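Local coordinates for protein phospholethanolamine N-methyltransferase 2 (PDB 4KRI) that probably methylates phosphomonomethylethanolamine with S-adenosylmethionine as methyl donor, a late step of nematode phosphocholine biosynthesis, at residues K321-S335 / D419-K431. Sequence-based numbering, arbitrary orientation.
Sequences KVLITMYGVGHGTLS and DDNHNWNFFAAVK. With 1SH (2-(methylamino)ethyl dihydrogen phosphate), chain E.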
ATOM      1  N   LYS A 321      -6.571  -5.683 -18.863  1.00 21.93           N
ATOM      2  CA  LYS A 321      -6.772  -7.006 -18.274  1.00 20.75           C
ATOM      3  C   LYS A 321      -6.449  -7.034 -16.790  1.00 20.72           C
ATOM      4  O   LYS A 321      -5.464  -6.442 -16.352  1.00 20.69           O
ATOM      5  CB  LYS A 321      -5.919  -8.049 -19.007  1.00 23.25           C
ATOM      6  CG  LYS A 321      -6.070  -9.455 -18.430  1.00 36.01           C
ATOM      7  CD  LYS A 321      -5.422 -10.523 -19.321  1.00 38.71           C
ATOM      8  CE  LYS A 321      -6.390 -11.032 -20.373  1.00 47.95           C
ATOM      9  NZ  LYS A 321      -5.763 -12.020 -21.297  1.00 47.77           N
ATOM     10  N   VAL A 322      -7.299  -7.722 -16.029  1.00 21.20           N
ATOM     11  CA  VAL A 322      -7.074  -7.944 -14.606  1.00 19.09           C
ATOM     12  C   VAL A 322      -6.739  -9.414 -14.403  1.00 22.39           C
ATOM     13  O   VAL A 322      -7.300 -10.268 -15.071  1.00 23.02           O
ATOM     14  CB  VAL A 322      -8.298  -7.518 -13.762  1.00 21.92           C
ATOM     15  CG1 VAL A 322      -9.565  -8.221 -14.239  1.00 24.14           C
ATOM     16  CG2 VAL A 322      -8.059  -7.793 -12.268  1.00 22.24           C
ATOM     17  N   LEU A 323      -5.776  -9.697 -13.526  1.00 19.91           N
ATOM     18  CA  LEU A 323      -5.417 -11.063 -13.173  1.00 19.68           C
ATOM     19  C   LEU A 323      -5.148 -11.099 -11.682  1.00 19.98           C
ATOM     20  O   LEU A 323      -4.367 -10.306 -11.165  1.00 22.38           O
ATOM     21  CB  LEU A 323      -4.195 -11.526 -13.968  1.00 23.80           C
ATOM     22  CG  LEU A 323      -3.870 -13.020 -13.932  1.00 32.81           C
ATOM     23  CD1 LEU A 323      -3.139 -13.441 -15.196  1.00 33.88           C
ATOM     24  CD2 LEU A 323      -3.039 -13.351 -12.708  1.00 28.58           C
ATOM     25  N   ILE A 324      -5.824 -12.009 -10.987  1.00 21.34           N
ATOM     26  CA  ILE A 324      -5.715 -12.109  -9.533  1.00 19.17           C
ATOM     27  C   ILE A 324      -5.552 -13.579  -9.138  1.00 21.87           C
ATOM     28  O   ILE A 324      -6.213 -14.456  -9.703  1.00 24.50           O
ATOM     29  CB  ILE A 324      -7.003 -11.558  -8.853  1.00 23.97           C
ATOM     30  CG1 ILE A 324      -7.251 -10.096  -9.254  1.00 23.88           C
ATOM     31  CG2 ILE A 324      -6.935 -11.683  -7.329  1.00 24.37           C
ATOM     32  CD1 ILE A 324      -8.604  -9.548  -8.796  1.00 29.90           C
ATOM     33  N   THR A 325      -4.661 -13.854  -8.189  1.00 21.17           N
ATOM     34  CA  THR A 325      -4.676 -15.137  -7.493  1.00 19.27           C
ATOM     35  C   THR A 325      -5.008 -14.857  -6.040  1.00 22.38           C
ATOM     36  O   THR A 325      -4.675 -13.803  -5.528  1.00 21.73           O
ATOM     37  CB  THR A 325      -3.345 -15.929  -7.605  1.00 24.69           C
ATOM     38  OG1 THR A 325      -2.332 -15.291  -6.812  1.00 23.94           O
ATOM     39  CG2 THR A 325      -2.884 -16.027  -9.062  1.00 22.65           C
ATOM     40  N   MET A 326      -5.687 -15.793  -5.372  1.00 22.60           N
ATOM     41  CA  MET A 326      -6.111 -15.526  -4.002  1.00 22.92           C
ATOM     42  C   MET A 326      -6.333 -16.824  -3.251  1.00 22.32           C
ATOM     43  O   MET A 326      -6.617 -17.848  -3.865  1.00 24.77           O
ATOM     44  CB  MET A 326      -7.414 -14.715  -4.014  1.00 27.02           C
ATOM     45  CG  MET A 326      -8.578 -15.491  -4.610  1.00 31.03           C
ATOM     46  SD  MET A 326     -10.039 -14.550  -5.143  1.00 40.47           S
ATOM     47  CE  MET A 326      -9.952 -14.843  -6.915  1.00 47.26           C
ATOM     48  N   TYR A 327      -6.216 -16.787  -1.927  1.00 22.25           N
ATOM     49  CA  TYR A 327      -6.753 -17.887  -1.121  1.00 25.04           C
ATOM     50  C   TYR A 327      -8.265 -17.829  -1.277  1.00 25.99           C
ATOM     51  O   TYR A 327      -8.843 -16.737  -1.269  1.00 25.69           O
ATOM     52  CB  TYR A 327      -6.397 -17.710   0.363  1.00 25.52           C
ATOM     53  CG  TYR A 327      -4.956 -18.012   0.758  1.00 28.88           C
ATOM     54  CD1 TYR A 327      -4.021 -18.451  -0.170  1.00 28.77           C
ATOM     55  CD2 TYR A 327      -4.542 -17.869   2.086  1.00 29.39           C
ATOM     56  CE1 TYR A 327      -2.698 -18.724   0.212  1.00 29.83           C
ATOM     57  CE2 TYR A 327      -3.234 -18.159   2.479  1.00 29.32           C
ATOM     58  CZ  TYR A 327      -2.320 -18.583   1.540  1.00 31.66           C
ATOM     59  OH  TYR A 327      -1.025 -18.860   1.939  1.00 32.89           O
ATOM     60  N   GLY A 328      -8.905 -18.987  -1.425  1.00 24.70           N
ATOM     61  CA  GLY A 328     -10.357 -19.053  -1.476  1.00 24.12           C
ATOM     62  C   GLY A 328     -10.884 -20.185  -0.619  1.00 30.21           C
ATOM     63  O   GLY A 328     -10.110 -20.918   0.001  1.00 29.31           O
ATOM     64  N   VAL A 329     -12.204 -20.331  -0.573  1.00 24.02           N
ATOM     65  CA  VAL A 329     -12.794 -21.430   0.185  1.00 28.56           C
ATOM     66  C   VAL A 329     -13.315 -22.488  -0.786  1.00 32.28           C
ATOM     67  O   VAL A 329     -13.852 -22.161  -1.853  1.00 33.52           O
ATOM     68  CB  VAL A 329     -13.903 -20.938   1.143  1.00 30.63           C
ATOM     69  CG1 VAL A 329     -15.010 -20.227   0.385  1.00 35.16           C
ATOM     70  CG2 VAL A 329     -14.464 -22.093   1.965  1.00 27.44           C
ATOM     71  N   GLY A 330     -13.117 -23.754  -0.424  1.00 32.39           N
ATOM     72  CA  GLY A 330     -13.525 -24.872  -1.249  1.00 34.54           C
ATOM     73  C   GLY A 330     -14.943 -25.300  -0.937  1.00 34.96           C
ATOM     74  O   GLY A 330     -15.712 -24.552  -0.318  1.00 34.94           O
ATOM     75  N   HIS A 331     -15.300 -26.503  -1.365  1.00 31.58           N
ATOM     76  CA  HIS A 331     -16.672 -26.963  -1.206  1.00 31.95           C
ATOM     77  C   HIS A 331     -16.815 -28.094  -0.195  1.00 36.04           C
ATOM     78  O   HIS A 331     -17.875 -28.705  -0.094  1.00 40.37           O
ATOM     79  CB  HIS A 331     -17.261 -27.370  -2.557  1.00 41.35           C
ATOM     80  CG  HIS A 331     -17.469 -26.214  -3.483  1.00 49.56           C
ATOM     81  ND1 HIS A 331     -16.463 -25.710  -4.281  1.00 53.68           N
ATOM     82  CD2 HIS A 331     -18.558 -25.443  -3.716  1.00 53.70           C
ATOM     83  CE1 HIS A 331     -16.928 -24.689  -4.977  1.00 55.19           C
ATOM     84  NE2 HIS A 331     -18.196 -24.504  -4.654  1.00 59.78           N
ATOM     85  N   GLY A 332     -15.755 -28.366   0.553  1.00 35.58           N
ATOM     86  CA  GLY A 332     -15.820 -29.396   1.576  1.00 37.87           C
ATOM     87  C   GLY A 332     -16.415 -28.885   2.874  1.00 37.53           C
ATOM     88  O   GLY A 332     -16.620 -27.685   3.048  1.00 43.67           O
ATOM     89  N   THR A 333     -16.694 -29.806   3.789  1.00 37.73           N
ATOM     90  CA  THR A 333     -17.198 -29.445   5.102  1.00 35.11           C
ATOM     91  C   THR A 333     -16.104 -28.741   5.891  1.00 34.30           C
ATOM     92  O   THR A 333     -15.029 -29.299   6.111  1.00 38.15           O
ATOM     93  CB  THR A 333     -17.655 -30.694   5.875  1.00 38.70           C
ATOM     94  OG1 THR A 333     -18.495 -31.501   5.030  1.00 41.55           O
ATOM     95  CG2 THR A 333     -18.422 -30.283   7.121  1.00 42.98           C
ATOM     96  N   LEU A 334     -16.387 -27.519   6.322  1.00 35.77           N
ATOM     97  CA  LEU A 334     -15.388 -26.703   7.009  1.00 39.93           C
ATOM     98  C   LEU A 334     -15.073 -27.249   8.402  1.00 38.04           C
ATOM     99  O   LEU A 334     -15.981 -27.549   9.170  1.00 43.79           O
ATOM    100  CB  LEU A 334     -15.867 -25.253   7.111  1.00 45.73           C
ATOM    101  CG  LEU A 334     -16.137 -24.536   5.784  1.00 46.96           C
ATOM    102  CD1 LEU A 334     -16.250 -23.034   5.993  1.00 47.62           C
ATOM    103  CD2 LEU A 334     -15.054 -24.860   4.764  1.00 38.11           C
ATOM    104  N   SER A 335     -13.787 -27.377   8.722  1.00 39.23           N
ATOM    105  CA  SER A 335     -13.377 -27.809  10.060  1.00 40.60           C
ATOM    106  C   SER A 335     -13.271 -26.622  11.015  1.00 39.15           C
ATOM    107  O   SER A 335     -13.052 -25.490  10.585  1.00 35.00           O
ATOM    108  CB  SER A 335     -12.039 -28.541  10.008  1.00 39.19           C
ATOM    109  OG  SER A 335     -10.972 -27.627   9.822  1.00 41.61           O
ATOM    110  N   ASP A 419      -9.289 -31.369   3.353  1.00 40.69           N
ATOM    111  CA  ASP A 419     -10.721 -31.309   3.625  1.00 38.54           C
ATOM    112  C   ASP A 419     -11.475 -30.483   2.574  1.00 37.72           C
ATOM    113  O   ASP A 419     -12.693 -30.317   2.663  1.00 39.25           O
ATOM    114  CB  ASP A 419     -10.948 -30.746   5.033  1.00 39.75           C
ATOM    115  CG  ASP A 419     -10.352 -31.626   6.109  1.00 47.18           C
ATOM    116  OD1 ASP A 419     -10.286 -32.856   5.898  1.00 55.66           O
ATOM    117  OD2 ASP A 419      -9.953 -31.092   7.164  1.00 48.04           O
ATOM    118  N   ASP A 420     -10.743 -29.992   1.571  1.00 36.27           N
ATOM    119  CA  ASP A 420     -11.265 -29.048   0.567  1.00 33.75           C
ATOM    120  C   ASP A 420     -11.874 -27.813   1.221  1.00 35.65           C
ATOM    121  O   ASP A 420     -12.916 -27.311   0.787  1.00 34.85           O
ATOM    122  CB  ASP A 420     -12.269 -29.712  -0.397  1.00 38.79           C
ATOM    123  CG  ASP A 420     -12.450 -28.919  -1.692  1.00 47.01           C
ATOM    124  OD1 ASP A 420     -11.431 -28.491  -2.278  1.00 43.79           O
ATOM    125  OD2 ASP A 420     -13.609 -28.706  -2.123  1.00 44.17           O
ATOM    126  N   ASN A 421     -11.215 -27.328   2.271  1.00 31.11           N
ATOM    127  CA  ASN A 421     -11.591 -26.061   2.881  1.00 32.40           C
ATOM    128  C   ASN A 421     -10.802 -24.935   2.202  1.00 28.00           C
ATOM    129  O   ASN A 421     -11.372 -23.954   1.729  1.00 31.36           O
ATOM    130  CB  ASN A 421     -11.272 -26.059   4.378  1.00 33.96           C
ATOM    131  CG  ASN A 421     -12.160 -27.011   5.196  1.00 36.54           C
ATOM    132  OD1 ASN A 421     -12.108 -26.983   6.424  1.00 33.50           O
ATOM    133  ND2 ASN A 421     -12.969 -27.836   4.529  1.00 33.84           N
ATOM    134  N   HIS A 422      -9.484 -25.108   2.151  1.00 30.80           N
ATOM    135  CA  HIS A 422      -8.560 -24.092   1.641  1.00 31.16           C
ATOM    136  C   HIS A 422      -8.321 -24.332   0.154  1.00 29.08           C
ATOM    137  O   HIS A 422      -7.858 -25.402  -0.233  1.00 30.91           O
ATOM    138  CB  HIS A 422      -7.237 -24.215   2.407  1.00 28.57           C
ATOM    139  CG  HIS A 422      -6.319 -23.047   2.257  1.00 30.34           C
ATOM    140  ND1 HIS A 422      -5.464 -22.637   3.258  1.00 35.92           N
ATOM    141  CD2 HIS A 422      -6.096 -22.208   1.211  1.00 32.61           C
ATOM    142  CE1 HIS A 422      -4.765 -21.596   2.844  1.00 29.42           C
ATOM    143  NE2 HIS A 422      -5.130 -21.318   1.608  1.00 32.24           N
ATOM    144  N   ASN A 423      -8.637 -23.344  -0.683  1.00 29.93           N
ATOM    145  CA  ASN A 423      -8.346 -23.443  -2.106  1.00 27.75           C
ATOM    146  C   ASN A 423      -7.442 -22.296  -2.555  1.00 26.00           C
ATOM    147  O   ASN A 423      -7.331 -21.271  -1.874  1.00 25.81           O
ATOM    148  CB  ASN A 423      -9.643 -23.421  -2.937  1.00 29.46           C
ATOM    149  CG  ASN A 423     -10.338 -24.771  -3.008  1.00 32.75           C
ATOM    150  OD1 ASN A 423     -10.046 -25.687  -2.230  1.00 35.33           O
ATOM    151  ND2 ASN A 423     -11.275 -24.900  -3.941  1.00 28.85           N
ATOM    152  N   TRP A 424      -6.800 -22.467  -3.707  1.00 24.25           N
ATOM    153  CA  TRP A 424      -5.952 -21.410  -4.260  1.00 24.92           C
ATOM    154  C   TRP A 424      -6.506 -21.111  -5.638  1.00 26.82           C
ATOM    155  O   TRP A 424      -6.415 -21.951  -6.543  1.00 27.70           O
ATOM    156  CB  TRP A 424      -4.492 -21.857  -4.348  1.00 28.54           C
ATOM    157  CG  TRP A 424      -3.546 -20.724  -4.711  1.00 27.87           C
ATOM    158  CD1 TRP A 424      -3.613 -19.433  -4.267  1.00 29.57           C
ATOM    159  CD2 TRP A 424      -2.428 -20.779  -5.615  1.00 31.18           C
ATOM    160  NE1 TRP A 424      -2.588 -18.691  -4.820  1.00 30.08           N
ATOM    161  CE2 TRP A 424      -1.855 -19.495  -5.658  1.00 27.36           C
ATOM    162  CE3 TRP A 424      -1.856 -21.799  -6.390  1.00 26.73           C
ATOM    163  CZ2 TRP A 424      -0.733 -19.196  -6.443  1.00 32.46           C
ATOM    164  CZ3 TRP A 424      -0.739 -21.505  -7.169  1.00 31.05           C
ATOM    165  CH2 TRP A 424      -0.194 -20.211  -7.192  1.00 29.76           C
ATOM    166  N   ASN A 425      -7.111 -19.932  -5.789  1.00 26.13           N
ATOM    167  CA  ASN A 425      -7.905 -19.619  -6.972  1.00 22.11           C
ATOM    168  C   ASN A 425      -7.273 -18.591  -7.907  1.00 27.19           C
ATOM    169  O   ASN A 425      -6.566 -17.694  -7.458  1.00 26.84           O
ATOM    170  CB  ASN A 425      -9.291 -19.127  -6.553  1.00 27.87           C
ATOM    171  CG  ASN A 425     -10.147 -20.232  -5.964  1.00 28.79           C
ATOM    172  OD1 ASN A 425      -9.948 -21.410  -6.268  1.00 26.21           O
ATOM    173  ND2 ASN A 425     -11.117 -19.855  -5.137  1.00 32.11           N
ATOM    174  N   PHE A 426      -7.567 -18.734  -9.198  1.00 23.99           N
ATOM    175  CA  PHE A 426      -7.095 -17.845 -10.256  1.00 25.57           C
ATOM    176  C   PHE A 426      -8.305 -17.181 -10.919  1.00 24.53           C
ATOM    177  O   PHE A 426      -9.322 -17.831 -11.174  1.00 24.91           O
ATOM    178  CB  PHE A 426      -6.332 -18.677 -11.292  1.00 28.27           C
ATOM    179  CG  PHE A 426      -5.954 -17.921 -12.545  1.00 28.69           C
ATOM    180  CD1 PHE A 426      -4.712 -17.325 -12.648  1.00 29.61           C
ATOM    181  CD2 PHE A 426      -6.823 -17.847 -13.628  1.00 31.19           C
ATOM    182  CE1 PHE A 426      -4.350 -16.635 -13.795  1.00 31.47           C
ATOM    183  CE2 PHE A 426      -6.476 -17.163 -14.777  1.00 30.43           C
ATOM    184  CZ  PHE A 426      -5.234 -16.554 -14.862  1.00 28.43           C
ATOM    185  N   PHE A 427      -8.203 -15.887 -11.185  1.00 22.05           N
ATOM    186  CA  PHE A 427      -9.243 -15.156 -11.899  1.00 24.54           C
ATOM    187  C   PHE A 427      -8.577 -14.197 -12.881  1.00 22.31           C
ATOM    188  O   PHE A 427      -7.624 -13.505 -12.531  1.00 22.82           O
ATOM    189  CB  PHE A 427     -10.121 -14.379 -10.911  1.00 28.76           C
ATOM    190  CG  PHE A 427     -10.851 -13.217 -11.527  1.00 24.36           C
ATOM    191  CD1 PHE A 427     -11.940 -13.421 -12.370  1.00 27.77           C
ATOM    192  CD2 PHE A 427     -10.462 -11.920 -11.242  1.00 23.10           C
ATOM    193  CE1 PHE A 427     -12.608 -12.339 -12.940  1.00 26.42           C
ATOM    194  CE2 PHE A 427     -11.120 -10.833 -11.813  1.00 28.55           C
ATOM    195  CZ  PHE A 427     -12.198 -11.045 -12.658  1.00 25.63           C
ATOM    196  N   ALA A 428      -9.058 -14.175 -14.120  1.00 20.53           N
ATOM    197  CA  ALA A 428      -8.627 -13.147 -15.072  1.00 23.96           C
ATOM    198  C   ALA A 428      -9.828 -12.676 -15.875  1.00 24.54           C
ATOM    199  O   ALA A 428     -10.789 -13.421 -16.033  1.00 25.31           O
ATOM    200  CB  ALA A 428      -7.547 -13.686 -15.997  1.00 28.63           C
ATOM    201  N   ALA A 429      -9.783 -11.441 -16.371  1.00 24.04           N
ATOM    202  CA  ALA A 429     -10.864 -10.908 -17.193  1.00 20.85           C
ATOM    203  C   ALA A 429     -10.410  -9.630 -17.863  1.00 23.24           C
ATOM    204  O   ALA A 429      -9.350  -9.077 -17.531  1.00 24.36           O
ATOM    205  CB  ALA A 429     -12.113 -10.648 -16.353  1.00 25.26           C
ATOM    206  N   VAL A 430     -11.210  -9.166 -18.812  1.00 22.17           N
ATOM    207  CA  VAL A 430     -10.871  -7.959 -19.555  1.00 21.27           C
ATOM    208  C   VAL A 430     -11.989  -6.909 -19.484  1.00 24.35           C
ATOM    209  O   VAL A 430     -13.176  -7.247 -19.354  1.00 23.79           O
ATOM    210  CB  VAL A 430     -10.459  -8.276 -21.029  1.00 43.96           C
ATOM    211  CG1 VAL A 430      -9.553  -9.485 -21.088  1.00 30.99           C
ATOM    212  CG2 VAL A 430     -11.653  -8.540 -21.873  1.00 58.81           C
ATOM    213  N   LYS A 431     -11.597  -5.641 -19.544  1.00 25.37           N
ATOM    214  CA  LYS A 431     -12.554  -4.545 -19.608  1.00 26.88           C
ATOM    215  C   LYS A 431     -12.932  -4.372 -21.067  1.00 22.62           C
ATOM    216  O   LYS A 431     -12.060  -4.336 -21.920  1.00 27.03           O
ATOM    217  CB  LYS A 431     -11.916  -3.256 -19.085  1.00 25.45           C
ATOM    218  CG  LYS A 431     -12.835  -2.035 -19.156  1.00 28.58           C
ATOM    219  CD  LYS A 431     -12.243  -0.878 -18.347  1.00 25.11           C
ATOM    220  CE  LYS A 431     -13.098   0.380 -18.442  1.00 24.96           C
ATOM    221  NZ  LYS A 431     -12.504   1.424 -17.538  1.00 24.21           N
TER
HETATM  222  O4  1SH E 702      -0.550 -18.864   4.472  0.53 29.31           O
HETATM  223  P1  1SH E 702      -0.671 -17.702   5.455  0.53 31.71           P
HETATM  224  O1  1SH E 702      -2.035 -17.584   6.010  0.53 29.14           O
HETATM  225  O3  1SH E 702       0.369 -17.902   6.621  0.53 30.09           O
HETATM  226  O2  1SH E 702      -0.364 -16.359   4.673  0.53 30.24           O
HETATM  227  C1  1SH E 702       0.764 -16.271   3.971  0.53 30.97           C
HETATM  228  C2  1SH E 702       0.893 -15.049   3.071  0.53 30.60           C
HETATM  229  N1  1SH E 702      -0.014 -14.953   1.962  0.53 31.16           N
HETATM  230  C3  1SH E 702       0.165 -13.678   1.368  0.53 21.13           C
HETATM  231  O   HOH W   1     -13.254 -21.797  -4.515  1.00 38.51           O
HETATM  232  O   HOH W   2     -13.334 -26.768  -4.453  1.00 41.10           O
HETATM  233  O   HOH W   3     -14.633 -31.961   3.734  1.00 51.23           O
HETATM  234  O   HOH W   4      -9.705 -28.673   7.773  1.00 43.03           O
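Tyr327 meets His422 across two antiparallel strands, and its side chain runs from the sheet out to the bound substrate. Its CB lies 4.0 Å from His422 NE2. From CG onward the ring is covered on one face by the histidine, whose edge is turned to it in a T-shaped stack with the planes at 70°; NE2 stands 3.3 Å above the ring plane, over its centre. At the ring edge, CD1 faces Trp424 CD1, while CE2 and CZ approach the phosphate. Tyr327 OH donates a 2.6 Å hydrogen bond to O4 of the phosphomonomethylethanolamine, a ligand also hydrogen-bonded by Lys413 and Arg345.

Paired backbone hydrogen bonds join the strands from Val322–Ala429 to Gly328–Asn423. On the face opposite Tyr327, Ile324 CD1 reaches the edge of the Phe427 ring, 3.9 Å from its CD2. Just before strand 422-430, Asn421 clasps the loop that follows strand 321-329: ND2 donates to Thr333 O and OD1 accepts from Ser335 N at 2.9 Å. CG anti to the carbonyl carbon (chi1 -69°) places this amide beside Leu334 CD2. The last strand, inserted antiparallel between strands 320-329 and 367-371, is the hallmark of the Rossmann-like class I methyltransferase fold; here strand 320-329 carries the phosphobase-binding tyrosine.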